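Beta-lactamase-like protein (Novosphingobium pentaromativorans US6-1, PDB 6AUF) probably hydrolyses beta-lactam antibiotics with a pair of zinc ions, as a metallo-beta-lactamase of the B3 type. Local coordinates at residues Trp102-His107 against Ala190-Gln195; His107-His112 against Pro183-Gly188; Ala209-Thr214 against Val248-Ser253; Tyr220-His225 against Ser282-Arg287. All coordinates share one frame; numbering follows the deposited sequence.

The first segment reached from the N terminus, 102-107, leaves the seven-stranded sheet and runs straight into 107-112. Contact 2 closes the shorter loop, bringing H107-H112 against P183-G188. Contact 1 closes just after it with 190-195 and encloses it, joining the end of strand 100-104 to strand 190-197 of the other sheet. The two share H107. Contacts 3 and 4 follow in series and cross each other: 209-214 and 220-225 come first, then 248-253 and 282-287. Contact 3 touches contacts 1 and 2 through D210 and T213 at the zinc centre, and T214 packs on contact 4, where the loop before helix 226-241 meets helix 272-292.

Contact 1 of 4, residues Trp102-His107 against Ala190-Gln195; sequences WILTSH and ASWTWQ. With ZN (zinc ion), chain C.
The indole of W192 meets L104 over one face and the backbone oxygen of T105 at its edge. L104 CD1 sits 3.5 Å from the centroid of the six-membered ring and 11° off its normal, which defines a CH-pi contact. At the edge, W192 NE1 donates to T105 O at 2.9 Å with an N-H...O angle of 161°. The bond lies near the ring plane yet reaches the oxygen from above the carbonyl plane. With W192 CG anti to its carbonyl carbon (chi1 -66°), the indole projects across to strand 100-104. These strands belong to different sheets, so the contact bridges the interior of the alpha-beta/beta-alpha sandwich of metallo-beta-lactamases. Beyond the indole, A190 N donates to S106 O at 2.8 Å, securing the turn that follows strand 100-104. The next residue, H107, is a ligand of the zinc ion of chain C, while D76 accepts a bond from S106 N.

Contact 2 of 4, residues His107-His112 against Pro183-Gly188; sequences HEHHDH and PAHSPG. With ZN (zinc ion), chain C; ZN (zinc ion), chain B.
Three imidazole nitrogens converge without hydrogen bonding to one another: H185 NE2 lies 3.2 Å from H107 NE2 and 3.1 Å from H109 ND1, because all three bind the zinc ion of chain C. The metal distances support this: H107 NE2 to ZN is 2.1 Å, H109 ND1 to ZN is 1.9 Å and H185 NE2 to ZN is 2.1 Å. The rings are turned so that H185 CD2 stands over the centre of one H107 face, with the planes inclined at 55°, while H185 meets H109 rim to rim, near the H109 plane. Each remaining ring nitrogen has a second-shell partner: D210 for H107, D146 for H109 and the backbone oxygen of T213 for H185. Such bonds would limit rotation of the rings. Between the zinc ligands H107 and H109 in sequence, E108 has a buried carboxylate that ties down the opposing loop. The S186 hydroxyl donates to E108 OE2 at 2.8 Å from above the carboxylate plane, and G188 N reaches E108 OE1 on its syn side at 3.0 Å. A bend in the E108 chain, chi2 -85°, brings the carboxylate round to both donors. D111 OD2 and H112 NE2 bind the other zinc ion, of chain B. Together, 107-112 spell the HXHXDH motif of the metallo-beta-lactamase superfamily, and H185 completes its three-histidine zinc site.

Contact 3 of 4, residues Ala209-Thr214 against Val248-Ser253; sequences ADSATT and VTPHPS. With ZN (zinc ion), chain B.
The second zinc site takes its last protein ligand from the loop after strand 246-248, where H251 and P250 pack against S211 and D210. H251 NE2 binds the zinc ion of chain B at 2.0 Å, a site completed on the protein side by D111 and H112. S211 OG stands at the edge of the imidazole, near its plane and 3.8 Å from CD2. One water links the same two residues: it accepts from H251 N at 2.9 Å and lies 3.0 Å from S211 OG, joining the ligand's backbone to the serine. S211 OG also hydrogen-bonds a citrate, probably from the crystallisation liquor, which may mark the substrate pocket. P250 fits against the other loop, its CG 3.6 Å from D210 OD1. Although the D210 side chain starts away from 248-253, CG anti to the backbone N (chi1 -165°) carries OD1 back to the proline, and the two side chains cross at about a right angle. The D210 carboxylate is held by S189 and by the zinc ligand H107. In the five-stranded sheet of this metallo-beta-lactamase fold, strands 203-208 and 246-248 run parallel. Where they finish, A209 N makes a weak hydrogen bond to V248 O at 2.9 Å.

Contact 4 of 4, residues Tyr220-His225 against Ser282-Arg287; sequences YRFSDH and SYFAKR
F222 meets two side chains of helix 272-292 in different ways. The edge of F284 points at one face of F222, a T-shaped pair with centroids 5.6 Å apart and planes at 76°; F284 CE1 is the leading atom, 4.0 Å from F222 CD2. Y220 covers the opposite face from within its own segment. R287 comes instead to the rim of F222. Ring and guanidinium stand 80° apart, so F222 CE1 lies over the guanidinium face, 3.4 Å from R287 NH2, while the arginine stays near the phenyl plane; this is not a cation-pi stack. The bend at R287 chi2 (74°) takes the guanidinium across the phenyl rim toward the backbone of Y220, whose O lies 2.8 Å from NH1. R287 NE forms a salt bridge with E291, and NH2 bonds S216. Further along helix 272-292, L288 packs on F222, while I232 of helix 226-241 touches both phenylalanines, so the F222 side chain lies between the two helices, in the loop leading into 226-241.

Contact 1 of 4, residues Trp102-His107 against Ala190-Gln195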
loop_
_atom_site.group_PDB
_atom_site.type_symbol
_atom_site.label_atom_id
_atom_site.label_comp_id
_atom_site.label_asym_id
_atom_site.label_seq_id
_atom_site.Cartn_x
_atom_site.Cartn_y
_atom_site.Cartn_z
ATOM N N TRP A 102 -4.042 -12.894 7.988
ATOM C CA TRP A 102 -4.176 -12.494 6.593
ATOM C C TRP A 102 -3.026 -11.583 6.199
ATOM O O TRP A 102 -2.585 -10.747 6.992
ATOM C CB TRP A 102 -5.498 -11.768 6.347
ATOM C CG TRP A 102 -6.667 -12.682 6.463
ATOM C CD1 TRP A 102 -7.425 -12.906 7.570
ATOM C CD2 TRP A 102 -7.195 -13.525 5.433
ATOM N NE1 TRP A 102 -8.398 -13.831 7.295
ATOM C CE2 TRP A 102 -8.278 -14.231 5.991
ATOM C CE3 TRP A 102 -6.857 -13.749 4.089
ATOM C CZ2 TRP A 102 -9.037 -15.144 5.253
ATOM C CZ3 TRP A 102 -7.605 -14.655 3.359
ATOM C CH2 TRP A 102 -8.684 -15.342 3.942
ATOM N N ILE A 103 -2.541 -11.757 4.975
ATOM C CA ILE A 103 -1.605 -10.825 4.362
ATOM C C ILE A 103 -2.298 -10.229 3.144
ATOM O O ILE A 103 -2.802 -10.965 2.287
ATOM C CB ILE A 103 -0.273 -11.500 3.981
ATOM C CG1 ILE A 103 0.536 -11.852 5.224
ATOM C CG2 ILE A 103 0.569 -10.596 3.111
ATOM C CD1 ILE A 103 1.577 -12.898 4.949
ATOM N N LEU A 104 -2.358 -8.903 3.099
ATOM C CA LEU A 104 -2.966 -8.153 2.014
ATOM C C LEU A 104 -1.879 -7.357 1.305
ATOM O O LEU A 104 -0.727 -7.307 1.750
ATOM C CB LEU A 104 -4.060 -7.214 2.534
ATOM C CG LEU A 104 -5.054 -7.845 3.506
ATOM C CD1 LEU A 104 -5.964 -6.776 4.077
ATOM C CD2 LEU A 104 -5.866 -8.957 2.836
ATOM N N THR A 105 -2.257 -6.732 0.189
ATOM C CA THR A 105 -1.319 -5.960 -0.615
ATOM C C THR A 105 -1.963 -4.666 -1.079
ATOM O O THR A 105 -3.178 -4.589 -1.271
ATOM C CB THR A 105 -0.823 -6.726 -1.852
ATOM O OG1 THR A 105 -1.938 -7.185 -2.631
ATOM C CG2 THR A 105 0.048 -7.895 -1.434
ATOM N N SER A 106 -1.127 -3.643 -1.237
ATOM C CA SER A 106 -1.557 -2.427 -1.915
ATOM C C SER A 106 -1.584 -2.667 -3.425
ATOM O O SER A 106 -2.649 -2.642 -4.050
ATOM C CB SER A 106 -0.633 -1.269 -1.547
ATOM O OG SER A 106 0.696 -1.628 -1.871
ATOM N N HIS A 107 -0.419 -2.930 -4.023
ATOM C CA HIS A 107 -0.365 -3.218 -5.449
ATOM C C HIS A 107 0.763 -4.207 -5.711
ATOM O O HIS A 107 1.498 -4.592 -4.806
ATOM C CB HIS A 107 -0.266 -1.930 -6.284
ATOM C CG HIS A 107 1.086 -1.286 -6.299
ATOM N ND1 HIS A 107 1.383 -0.155 -5.568
ATOM C CD2 HIS A 107 2.203 -1.574 -7.010
ATOM C CE1 HIS A 107 2.624 0.221 -5.825
ATOM N NE2 HIS A 107 3.149 -0.632 -6.684
ATOM N N ALA A 190 -4.955 -1.664 -5.196
ATOM C CA ALA A 190 -6.018 -1.711 -4.208
ATOM C C ALA A 190 -5.730 -0.718 -3.089
ATOM O O ALA A 190 -4.577 -0.426 -2.766
ATOM C CB ALA A 190 -6.167 -3.104 -3.619
ATOM N N SER A 191 -6.800 -0.190 -2.511
ATOM C CA SER A 191 -6.734 0.692 -1.361
ATOM C C SER A 191 -7.620 0.119 -0.266
ATOM O O SER A 191 -8.662 -0.488 -0.545
ATOM C CB SER A 191 -7.179 2.109 -1.716
ATOM O OG SER A 191 -6.179 2.754 -2.484
ATOM N N TRP A 192 -7.195 0.312 0.983
ATOM C CA TRP A 192 -7.816 -0.335 2.122
ATOM C C TRP A 192 -8.271 0.690 3.153
ATOM O O TRP A 192 -7.679 1.764 3.294
ATOM C CB TRP A 192 -6.847 -1.323 2.751
ATOM C CG TRP A 192 -6.523 -2.492 1.867
ATOM C CD1 TRP A 192 -5.511 -2.572 0.953
ATOM C CD2 TRP A 192 -7.198 -3.755 1.830
ATOM N NE1 TRP A 192 -5.515 -3.806 0.349
ATOM C CE2 TRP A 192 -6.542 -4.552 0.869
ATOM C CE3 TRP A 192 -8.306 -4.283 2.500
ATOM C CZ2 TRP A 192 -6.951 -5.856 0.569
ATOM C CZ3 TRP A 192 -8.716 -5.583 2.195
ATOM C CH2 TRP A 192 -8.036 -6.351 1.243
ATOM N N THR A 193 -9.308 0.325 3.907
ATOM C CA THR A 193 -10.002 1.262 4.780
ATOM C C THR A 193 -10.533 0.508 5.998
ATOM O O THR A 193 -11.100 -0.583 5.853
ATOM C CB THR A 193 -11.127 1.956 3.974
ATOM O OG1 THR A 193 -10.891 3.369 3.923
ATOM C CG2 THR A 193 -12.543 1.654 4.502
ATOM N N TRP A 194 -10.342 1.070 7.193
ATOM C CA TRP A 194 -10.849 0.439 8.414
ATOM C C TRP A 194 -10.859 1.458 9.544
ATOM O O TRP A 194 -10.246 2.521 9.450
ATOM C CB TRP A 194 -10.028 -0.794 8.823
ATOM C CG TRP A 194 -8.605 -0.497 9.234
ATOM C CD1 TRP A 194 -8.127 -0.336 10.517
ATOM C CD2 TRP A 194 -7.480 -0.345 8.371
ATOM N NE1 TRP A 194 -6.769 -0.088 10.497
ATOM C CE2 TRP A 194 -6.344 -0.088 9.197
ATOM C CE3 TRP A 194 -7.311 -0.392 6.984
ATOM C CZ2 TRP A 194 -5.068 0.121 8.672
ATOM C CZ3 TRP A 194 -6.036 -0.186 6.464
ATOM C CH2 TRP A 194 -4.935 0.066 7.302
ATOM N N GLN A 195 -11.583 1.124 10.607
ATOM C CA GLN A 195 -11.720 2.009 11.758
ATOM C C GLN A 195 -10.714 1.669 12.855
ATOM O O GLN A 195 -10.410 0.497 13.105
ATOM C CB GLN A 195 -13.138 1.948 12.325
ATOM C CG GLN A 195 -13.317 2.842 13.535
ATOM C CD GLN A 195 -14.744 2.860 14.034
ATOM O OE1 GLN A 195 -15.484 3.798 13.769
ATOM N NE2 GLN A 195 -15.138 1.819 14.758
HETATM ZN ZN ZN C . 4.361 0.293 -8.107
#

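Contact 2 of 4, residues His107-His112 against Pro183-Gly188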
loop_
_atom_site.group_PDB
_atom_site.type_symbol
_atom_site.label_atom_id
_atom_site.label_comp_id
_atom_site.label_asym_id
_atom_site.label_seq_id
_atom_site.Cartn_x
_atom_site.Cartn_y
_atom_site.Cartn_z
ATOM N N HIS A 107 -0.419 -2.930 -4.023
ATOM C CA HIS A 107 -0.365 -3.218 -5.449
ATOM C C HIS A 107 0.763 -4.207 -5.711
ATOM O O HIS A 107 1.498 -4.592 -4.806
ATOM C CB HIS A 107 -0.266 -1.930 -6.284
ATOM C CG HIS A 107 1.086 -1.286 -6.299
ATOM N ND1 HIS A 107 1.383 -0.155 -5.568
ATOM C CD2 HIS A 107 2.203 -1.574 -7.010
ATOM C CE1 HIS A 107 2.624 0.221 -5.825
ATOM N NE2 HIS A 107 3.149 -0.632 -6.684
ATOM N N GLU A 108 0.868 -4.652 -6.958
ATOM C CA GLU A 108 1.505 -5.925 -7.287
ATOM C C GLU A 108 2.928 -5.756 -7.807
ATOM O O GLU A 108 3.369 -6.489 -8.698
ATOM C CB GLU A 108 0.639 -6.682 -8.294
ATOM C CG GLU A 108 0.591 -6.099 -9.728
ATOM C CD GLU A 108 -0.444 -5.000 -9.923
ATOM O OE1 GLU A 108 -0.841 -4.762 -11.088
ATOM O OE2 GLU A 108 -0.862 -4.381 -8.923
ATOM N N HIS A 109 3.676 -4.816 -7.251
ATOM C CA HIS A 109 5.068 -4.605 -7.616
ATOM C C HIS A 109 5.992 -5.175 -6.547
ATOM O O HIS A 109 5.601 -5.313 -5.386
ATOM C CB HIS A 109 5.334 -3.119 -7.841
ATOM C CG HIS A 109 4.660 -2.578 -9.067
ATOM N ND1 HIS A 109 4.379 -1.241 -9.237
ATOM C CD2 HIS A 109 4.209 -3.202 -10.183
ATOM C CE1 HIS A 109 3.793 -1.061 -10.404
ATOM N NE2 HIS A 109 3.680 -2.235 -11.000
ATOM N N HIS A 110 7.220 -5.518 -6.962
ATOM C CA HIS A 110 8.157 -6.235 -6.089
ATOM C C HIS A 110 8.515 -5.429 -4.844
ATOM O O HIS A 110 8.738 -6.001 -3.770
ATOM C CB HIS A 110 9.436 -6.561 -6.850
ATOM C CG HIS A 110 10.247 -5.347 -7.158
ATOM N ND1 HIS A 110 11.197 -4.850 -6.295
ATOM C CD2 HIS A 110 10.194 -4.482 -8.198
ATOM C CE1 HIS A 110 11.725 -3.755 -6.810
ATOM N NE2 HIS A 110 11.136 -3.512 -7.966
ATOM N N ASP A 111 8.621 -4.104 -4.976
ATOM C CA ASP A 111 9.026 -3.280 -3.843
ATOM C C ASP A 111 7.988 -3.288 -2.730
ATOM O O ASP A 111 8.317 -2.955 -1.584
ATOM C CB ASP A 111 9.270 -1.848 -4.309
ATOM C CG ASP A 111 8.126 -1.331 -5.151
ATOM O OD1 ASP A 111 7.629 -2.128 -5.978
ATOM O OD2 ASP A 111 7.710 -0.162 -4.978
ATOM N N HIS A 112 6.740 -3.634 -3.040
ATOM C CA HIS A 112 5.697 -3.667 -2.027
ATOM C C HIS A 112 5.274 -5.069 -1.636
ATOM O O HIS A 112 4.883 -5.289 -0.489
ATOM C CB HIS A 112 4.468 -2.897 -2.511
ATOM C CG HIS A 112 4.746 -1.465 -2.817
ATOM N ND1 HIS A 112 4.739 -0.484 -1.849
ATOM C CD2 HIS A 112 5.058 -0.846 -3.979
ATOM C CE1 HIS A 112 5.023 0.680 -2.403
ATOM N NE2 HIS A 112 5.217 0.488 -3.696
ATOM N N PRO A 183 -7.397 1.445 -9.548
ATOM C CA PRO A 183 -6.337 1.066 -10.498
ATOM C C PRO A 183 -5.621 2.231 -11.167
ATOM O O PRO A 183 -5.394 2.191 -12.382
ATOM C CB PRO A 183 -7.095 0.221 -11.537
ATOM C CG PRO A 183 -8.452 -0.048 -10.909
ATOM C CD PRO A 183 -8.727 1.164 -10.107
ATOM N N ALA A 184 -5.238 3.254 -10.387
ATOM C CA ALA A 184 -4.560 4.410 -10.958
ATOM C C ALA A 184 -3.107 4.101 -11.298
ATOM O O ALA A 184 -2.621 4.499 -12.361
ATOM C CB ALA A 184 -4.654 5.595 -10.008
ATOM N N HIS A 185 -2.404 3.384 -10.426
ATOM C CA HIS A 185 -0.964 3.229 -10.568
ATOM C C HIS A 185 -0.603 1.954 -11.309
ATOM O O HIS A 185 0.401 1.924 -12.032
ATOM C CB HIS A 185 -0.293 3.270 -9.180
ATOM C CG HIS A 185 1.108 2.723 -9.158
ATOM N ND1 HIS A 185 2.210 3.460 -9.541
ATOM C CD2 HIS A 185 1.578 1.500 -8.822
ATOM C CE1 HIS A 185 3.299 2.718 -9.435
ATOM N NE2 HIS A 185 2.942 1.526 -9.000
ATOM N N SER A 186 -1.407 0.914 -11.142
ATOM C CA SER A 186 -1.220 -0.368 -11.801
ATOM C C SER A 186 -2.585 -1.006 -11.977
ATOM O O SER A 186 -3.569 -0.570 -11.366
ATOM C CB SER A 186 -0.318 -1.282 -10.974
ATOM O OG SER A 186 -1.034 -1.717 -9.832
ATOM N N PRO A 187 -2.686 -2.059 -12.784
ATOM C CA PRO A 187 -3.996 -2.709 -12.933
ATOM C C PRO A 187 -4.527 -3.295 -11.641
ATOM O O PRO A 187 -5.743 -3.232 -11.395
ATOM C CB PRO A 187 -3.728 -3.783 -13.994
ATOM C CG PRO A 187 -2.615 -3.201 -14.814
ATOM C CD PRO A 187 -1.730 -2.506 -13.813
ATOM N N GLY A 188 -3.653 -3.861 -10.803
ATOM C CA GLY A 188 -4.041 -4.547 -9.590
ATOM C C GLY A 188 -4.126 -3.669 -8.360
ATOM O O GLY A 188 -4.337 -4.179 -7.253
HETATM ZN ZN ZN C . 4.361 0.293 -8.107
HETATM ZN ZN ZN B . 6.271 1.682 -4.849
#

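Contact 3 of 4, residues Ala209-Thr214 against Val248-Ser253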
loop_
_atom_site.group_PDB
_atom_site.type_symbol
_atom_site.label_atom_id
_atom_site.label_comp_id
_atom_site.label_asym_id
_atom_site.label_seq_id
_atom_site.Cartn_x
_atom_site.Cartn_y
_atom_site.Cartn_z
ATOM N N ALA A 209 -4.158 4.226 1.274
ATOM C CA ALA A 209 -4.391 4.516 -0.137
ATOM C C ALA A 209 -3.122 4.221 -0.918
ATOM O O ALA A 209 -2.052 4.756 -0.603
ATOM C CB ALA A 209 -4.823 5.965 -0.348
ATOM N N ASP A 210 -3.249 3.357 -1.920
ATOM C CA ASP A 210 -2.134 2.887 -2.725
ATOM C C ASP A 210 -1.409 4.042 -3.407
ATOM O O ASP A 210 -1.947 5.143 -3.563
ATOM C CB ASP A 210 -2.647 1.916 -3.779
ATOM C CG ASP A 210 -1.549 1.113 -4.402
ATOM O OD1 ASP A 210 -0.373 1.252 -3.974
ATOM O OD2 ASP A 210 -1.874 0.326 -5.313
ATOM N N SER A 211 -0.164 3.776 -3.825
ATOM C CA SER A 211 0.513 4.675 -4.756
ATOM C C SER A 211 -0.439 5.044 -5.887
ATOM O O SER A 211 -1.212 4.206 -6.359
ATOM C CB SER A 211 1.761 4.012 -5.338
ATOM O OG SER A 211 2.442 3.270 -4.349
ATOM N N ALA A 212 -0.382 6.300 -6.332
ATOM C CA ALA A 212 -1.323 6.767 -7.346
ATOM C C ALA A 212 -0.611 7.377 -8.548
ATOM O O ALA A 212 -1.231 8.114 -9.328
ATOM C CB ALA A 212 -2.318 7.764 -6.750
ATOM N N THR A 213 0.670 7.068 -8.716
ATOM C CA THR A 213 1.486 7.683 -9.751
ATOM C C THR A 213 1.271 6.963 -11.072
ATOM O O THR A 213 1.340 5.732 -11.129
ATOM C CB THR A 213 2.962 7.630 -9.342
ATOM O OG1 THR A 213 3.317 6.276 -9.026
ATOM C CG2 THR A 213 3.204 8.493 -8.102
ATOM N N THR A 214 0.997 7.727 -12.131
ATOM C CA THR A 214 0.830 7.174 -13.479
ATOM C C THR A 214 2.166 7.255 -14.200
ATOM O O THR A 214 2.510 8.289 -14.782
ATOM C CB THR A 214 -0.236 7.933 -14.257
ATOM O OG1 THR A 214 0.077 9.331 -14.232
ATOM C CG2 THR A 214 -1.639 7.683 -13.680
ATOM N N VAL A 248 -2.522 6.938 4.912
ATOM C CA VAL A 248 -1.259 6.210 4.950
ATOM C C VAL A 248 -0.998 5.664 3.553
ATOM O O VAL A 248 -1.920 5.184 2.890
ATOM C CB VAL A 248 -1.275 5.082 6.010
ATOM C CG1 VAL A 248 0.127 4.510 6.214
ATOM C CG2 VAL A 248 -1.835 5.592 7.325
ATOM N N THR A 249 0.256 5.744 3.100
ATOM C CA THR A 249 0.634 5.389 1.743
ATOM C C THR A 249 1.759 4.366 1.714
ATOM O O THR A 249 2.687 4.429 2.522
ATOM C CB THR A 249 1.079 6.620 0.947
ATOM O OG1 THR A 249 2.102 7.321 1.676
ATOM C CG2 THR A 249 -0.114 7.539 0.650
ATOM N N PRO A 250 1.724 3.446 0.755
ATOM C CA PRO A 250 2.799 2.445 0.645
ATOM C C PRO A 250 4.197 3.037 0.607
ATOM O O PRO A 250 5.150 2.387 1.051
ATOM C CB PRO A 250 2.440 1.726 -0.661
ATOM C CG PRO A 250 0.947 1.783 -0.670
ATOM C CD PRO A 250 0.602 3.156 -0.154
ATOM N N HIS A 251 4.361 4.229 0.059
ATOM C CA HIS A 251 5.591 4.980 0.231
ATOM C C HIS A 251 5.296 6.049 1.257
ATOM O O HIS A 251 4.483 6.951 0.980
ATOM C CB HIS A 251 6.069 5.620 -1.073
ATOM C CG HIS A 251 6.591 4.644 -2.074
ATOM N ND1 HIS A 251 7.936 4.384 -2.224
ATOM C CD2 HIS A 251 5.950 3.865 -2.980
ATOM C CE1 HIS A 251 8.101 3.481 -3.174
ATOM N NE2 HIS A 251 6.913 3.153 -3.651
ATOM N N PRO A 252 5.917 6.000 2.438
ATOM C CA PRO A 252 5.514 6.922 3.510
ATOM C C PRO A 252 5.527 8.384 3.092
ATOM O O PRO A 252 4.603 9.128 3.454
ATOM C CB PRO A 252 6.532 6.615 4.620
ATOM C CG PRO A 252 6.921 5.179 4.373
ATOM C CD PRO A 252 6.936 5.030 2.879
ATOM N N SER A 253 6.533 8.812 2.318
ATOM C CA SER A 253 6.643 10.228 1.979
ATOM C C SER A 253 5.472 10.691 1.130
ATOM O O SER A 253 5.068 11.856 1.214
ATOM C CB SER A 253 7.971 10.518 1.266
ATOM O OG SER A 253 8.423 9.405 0.520
HETATM ZN ZN ZN B . 6.271 1.682 -4.849
HETATM O O HOH W 1 2.867 5.319 -2.149
#

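Contact 4 of 4, residues Tyr220-His225 against Ser282-Arg287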
loop_
_atom_site.group_PDB
_atom_site.type_symbol
_atom_site.label_atom_id
_atom_site.label_comp_id
_atom_site.label_asym_id
_atom_site.label_seq_id
_atom_site.Cartn_x
_atom_site.Cartn_y
_atom_site.Cartn_z
ATOM N N TYR A 220 5.893 3.346 -23.624
ATOM C CA TYR A 220 4.476 3.210 -23.337
ATOM C C TYR A 220 3.767 4.550 -23.443
ATOM O O TYR A 220 4.270 5.567 -22.956
ATOM C CB TYR A 220 4.268 2.641 -21.942
ATOM C CG TYR A 220 2.807 2.440 -21.585
ATOM C CD1 TYR A 220 2.045 3.468 -21.032
ATOM C CD2 TYR A 220 2.193 1.213 -21.793
ATOM C CE1 TYR A 220 0.703 3.263 -20.702
ATOM C CE2 TYR A 220 0.867 1.002 -21.466
ATOM C CZ TYR A 220 0.130 2.024 -20.926
ATOM O OH TYR A 220 -1.179 1.778 -20.609
ATOM N N ARG A 221 2.581 4.542 -24.059
ATOM C CA ARG A 221 1.744 5.737 -24.167
ATOM C C ARG A 221 0.350 5.440 -23.627
ATOM O O ARG A 221 -0.328 4.524 -24.110
ATOM C CB ARG A 221 1.670 6.231 -25.614
ATOM C CG ARG A 221 3.000 6.713 -26.147
ATOM C CD ARG A 221 2.883 7.307 -27.543
ATOM N NE ARG A 221 2.732 8.761 -27.515
ATOM C CZ ARG A 221 1.657 9.412 -27.948
ATOM N NH1 ARG A 221 1.623 10.738 -27.869
ATOM N NH2 ARG A 221 0.625 8.744 -28.472
ATOM N N PHE A 222 -0.073 6.213 -22.620
ATOM C CA PHE A 222 -1.413 6.047 -22.061
ATOM C C PHE A 222 -2.486 6.335 -23.102
ATOM O O PHE A 222 -3.553 5.707 -23.091
ATOM C CB PHE A 222 -1.597 6.963 -20.843
ATOM C CG PHE A 222 -0.803 6.545 -19.646
ATOM C CD1 PHE A 222 0.491 7.022 -19.453
ATOM C CD2 PHE A 222 -1.345 5.663 -18.713
ATOM C CE1 PHE A 222 1.236 6.628 -18.340
ATOM C CE2 PHE A 222 -0.613 5.250 -17.604
ATOM C CZ PHE A 222 0.682 5.739 -17.409
ATOM N N SER A 223 -2.213 7.280 -24.003
ATOM C CA SER A 223 -3.178 7.659 -25.025
ATOM C C SER A 223 -3.586 6.475 -25.891
ATOM O O SER A 223 -4.702 6.463 -26.425
ATOM C CB SER A 223 -2.593 8.775 -25.879
ATOM O OG SER A 223 -2.244 9.885 -25.065
ATOM N N ASP A 224 -2.715 5.467 -26.031
ATOM C CA ASP A 224 -3.026 4.279 -26.820
ATOM C C ASP A 224 -3.733 3.192 -26.022
ATOM O O ASP A 224 -3.918 2.093 -26.544
ATOM C CB ASP A 224 -1.759 3.647 -27.426
ATOM C CG ASP A 224 -0.878 4.636 -28.182
ATOM O OD1 ASP A 224 -1.348 5.722 -28.595
ATOM O OD2 ASP A 224 0.312 4.295 -28.370
ATOM N N HIS A 225 -4.097 3.434 -24.767
ATOM C CA HIS A 225 -4.675 2.392 -23.919
ATOM C C HIS A 225 -5.902 2.924 -23.200
ATOM O O HIS A 225 -5.841 3.283 -22.016
ATOM C CB HIS A 225 -3.631 1.847 -22.949
ATOM C CG HIS A 225 -2.578 1.045 -23.638
ATOM N ND1 HIS A 225 -1.356 1.574 -24.004
ATOM C CD2 HIS A 225 -2.596 -0.225 -24.105
ATOM C CE1 HIS A 225 -0.656 0.652 -24.639
ATOM N NE2 HIS A 225 -1.390 -0.445 -24.721
ATOM N N SER A 282 -3.804 15.461 -11.204
ATOM C CA SER A 282 -3.117 16.569 -11.855
ATOM C C SER A 282 -1.875 16.070 -12.580
ATOM O O SER A 282 -1.643 16.404 -13.753
ATOM C CB SER A 282 -2.768 17.634 -10.823
ATOM O OG SER A 282 -1.980 18.652 -11.405
ATOM N N TYR A 283 -1.086 15.225 -11.906
ATOM C CA TYR A 283 0.088 14.639 -12.546
ATOM C C TYR A 283 -0.300 13.890 -13.815
ATOM O O TYR A 283 0.340 14.050 -14.858
ATOM C CB TYR A 283 0.819 13.708 -11.568
ATOM C CG TYR A 283 2.039 13.014 -12.144
ATOM C CD1 TYR A 283 3.286 13.633 -12.127
ATOM C CD2 TYR A 283 1.947 11.743 -12.707
ATOM C CE1 TYR A 283 4.413 13.012 -12.657
ATOM C CE2 TYR A 283 3.071 11.106 -13.236
ATOM C CZ TYR A 283 4.301 11.748 -13.205
ATOM O OH TYR A 283 5.422 11.141 -13.723
ATOM N N PHE A 284 -1.362 13.080 -13.742
ATOM C CA PHE A 284 -1.803 12.305 -14.895
ATOM C C PHE A 284 -2.157 13.206 -16.070
ATOM O O PHE A 284 -1.811 12.903 -17.218
ATOM C CB PHE A 284 -2.999 11.434 -14.504
ATOM C CG PHE A 284 -3.500 10.562 -15.605
ATOM C CD1 PHE A 284 -2.613 9.850 -16.403
ATOM C CD2 PHE A 284 -4.870 10.419 -15.826
ATOM C CE1 PHE A 284 -3.082 9.022 -17.426
ATOM C CE2 PHE A 284 -5.353 9.598 -16.841
ATOM C CZ PHE A 284 -4.462 8.899 -17.647
ATOM N N ALA A 285 -2.845 14.321 -15.812
ATOM C CA ALA A 285 -3.248 15.173 -16.925
ATOM C C ALA A 285 -2.034 15.776 -17.611
ATOM O O ALA A 285 -1.987 15.863 -18.844
ATOM C CB ALA A 285 -4.199 16.267 -16.453
ATOM N N LYS A 286 -1.044 16.202 -16.825
ATOM C CA LYS A 286 0.194 16.679 -17.422
ATOM C C LYS A 286 0.795 15.614 -18.330
ATOM O O LYS A 286 1.354 15.928 -19.387
ATOM C CB LYS A 286 1.183 17.084 -16.328
ATOM C CG LYS A 286 0.705 18.239 -15.463
ATOM C CD LYS A 286 1.820 18.709 -14.527
ATOM C CE LYS A 286 1.501 20.052 -13.859
ATOM N NZ LYS A 286 0.252 20.025 -13.037
ATOM N N ARG A 287 0.668 14.342 -17.941
ATOM C CA ARG A 287 1.261 13.276 -18.737
ATOM C C ARG A 287 0.497 13.078 -20.044
ATOM O O ARG A 287 1.109 12.893 -21.101
ATOM C CB ARG A 287 1.311 11.985 -17.924
ATOM C CG ARG A 287 1.548 10.716 -18.758
ATOM C CD ARG A 287 2.978 10.604 -19.247
ATOM N NE ARG A 287 3.119 9.558 -20.253
ATOM C CZ ARG A 287 3.712 8.386 -20.055
ATOM N NH1 ARG A 287 3.774 7.500 -21.044
ATOM N NH2 ARG A 287 4.238 8.094 -18.878
#